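Local coordinates for protein cytochrome P450 monooxygenase (Rhodococcus sp. ECU0066, PDB 6KBH) that carries a heme, a flavin mononucleotide and a [2Fe-2S] cluster in one polypeptide and probably acts as a self-sufficient cytochrome P450 monooxygenase, at residues A[225-228]-A[229-233]. Numbering follows the deposited sequence.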
# COMPACT_ATOMS: atom_id res chain seq x y z
N VAL A 225 -20.33 -20.95 22.51
CA VAL A 225 -20.21 -20.27 21.23
C VAL A 225 -21.48 -20.46 20.40
O VAL A 225 -22.04 -19.50 19.87
CB VAL A 225 -18.96 -20.77 20.47
CG1 VAL A 225 -18.99 -20.30 19.03
CG2 VAL A 225 -17.70 -20.29 21.18
N ALA A 226 -21.95 -21.70 20.30
CA ALA A 226 -23.19 -21.98 19.58
C ALA A 226 -24.36 -21.18 20.13
O ALA A 226 -25.28 -20.83 19.39
CB ALA A 226 -23.50 -23.48 19.63
N ASP A 227 -24.34 -20.89 21.43
CA ASP A 227 -25.41 -20.09 22.02
C ASP A 227 -25.27 -18.62 21.62
O ASP A 227 -26.26 -17.99 21.23
CB ASP A 227 -25.39 -20.24 23.54
CG ASP A 227 -26.72 -19.91 24.18
OD1 ASP A 227 -27.73 -20.56 23.83
OD2 ASP A 227 -26.77 -19.00 25.04
N ALA A 228 -24.06 -18.07 21.70
CA ALA A 228 -23.87 -16.68 21.30
C ALA A 228 -24.03 -16.49 19.80
O ALA A 228 -24.52 -15.45 19.36
CB ALA A 228 -22.49 -16.19 21.76
N VAL A 229 -23.61 -17.48 19.01
CA VAL A 229 -23.73 -17.37 17.56
C VAL A 229 -25.19 -17.50 17.13
O VAL A 229 -25.65 -16.80 16.22
CB VAL A 229 -22.82 -18.41 16.87
CG1 VAL A 229 -23.11 -18.49 15.38
CG2 VAL A 229 -21.36 -18.07 17.11
N GLY A 230 -25.94 -18.40 17.78
CA GLY A 230 -27.35 -18.53 17.46
C GLY A 230 -28.15 -17.30 17.84
O GLY A 230 -29.01 -16.85 17.07
N LYS A 231 -27.90 -16.74 19.02
CA LYS A 231 -28.51 -15.47 19.41
C LYS A 231 -28.27 -14.41 18.35
O LYS A 231 -29.18 -13.69 17.94
CB LYS A 231 -27.95 -14.98 20.75
CG LYS A 231 -28.36 -15.78 21.97
CD LYS A 231 -27.72 -15.18 23.21
CE LYS A 231 -27.84 -16.11 24.40
NZ LYS A 231 -29.25 -16.30 24.82
N PHE A 232 -27.03 -14.33 17.88
CA PHE A 232 -26.66 -13.30 16.93
C PHE A 232 -27.25 -13.56 15.55
O PHE A 232 -27.53 -12.60 14.81
CB PHE A 232 -25.13 -13.20 16.90
CG PHE A 232 -24.59 -12.42 15.75
CD1 PHE A 232 -24.49 -12.99 14.50
CD2 PHE A 232 -24.16 -11.11 15.92
CE1 PHE A 232 -24.04 -12.27 13.44
CE2 PHE A 232 -23.68 -10.39 14.85
CZ PHE A 232 -23.61 -10.98 13.60
N TRP A 233 -27.49 -14.82 15.19
CA TRP A 233 -27.98 -15.12 13.84
C TRP A 233 -29.40 -14.63 13.63
O TRP A 233 -29.72 -14.07 12.57
CB TRP A 233 -27.90 -16.62 13.58
CG TRP A 233 -28.60 -17.07 12.34
CD1 TRP A 233 -29.85 -17.60 12.26
CD2 TRP A 233 -28.09 -17.03 11.00
NE1 TRP A 233 -30.15 -17.90 10.95
CE2 TRP A 233 -29.09 -17.56 10.16
CE3 TRP A 233 -26.88 -16.61 10.43
CZ2 TRP A 233 -28.92 -17.67 8.78
CZ3 TRP A 233 -26.72 -16.72 9.07
CH2 TRP A 233 -27.73 -17.25 8.26
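K231 sets CG beside its own backbone N (chi1 -70°) and bends at chi4, while D227 swings CG anti to its N (chi1 -158°); these torsions carry the ammonium group and the carboxylate toward each other across one helical turn. The contact rests on OD2 of D227, which lies 3.7 Å from NZ of K231, a long salt bridge between opposite charges spaced i to i+4. The lysine's NZ also makes a weak hydrogen bond to Y117, and an alanine in its place would probably leave the D227 carboxylate without its charged mate. V225 and V229, also i to i+4, lie side by side and point the same way, with CG1 of V225 3.8 Å from CG2 of V229; their branched, apolar ends suit packing against I207 for V225 and against H209 and M277 for V229. The backbone of the turn is held by i to i+4 bonds, the N of V229 to the O of V225 at 2.7 Å and the N of K231 to the O of D227 at 3.0 Å. Small A226 lets helix 108-116 approach through A110, V113 and L114. Within helix 219-242 of the P450 fold, this turn packs against that helix through A226 and against helix 269-281 through V229 and F232, which meet M277.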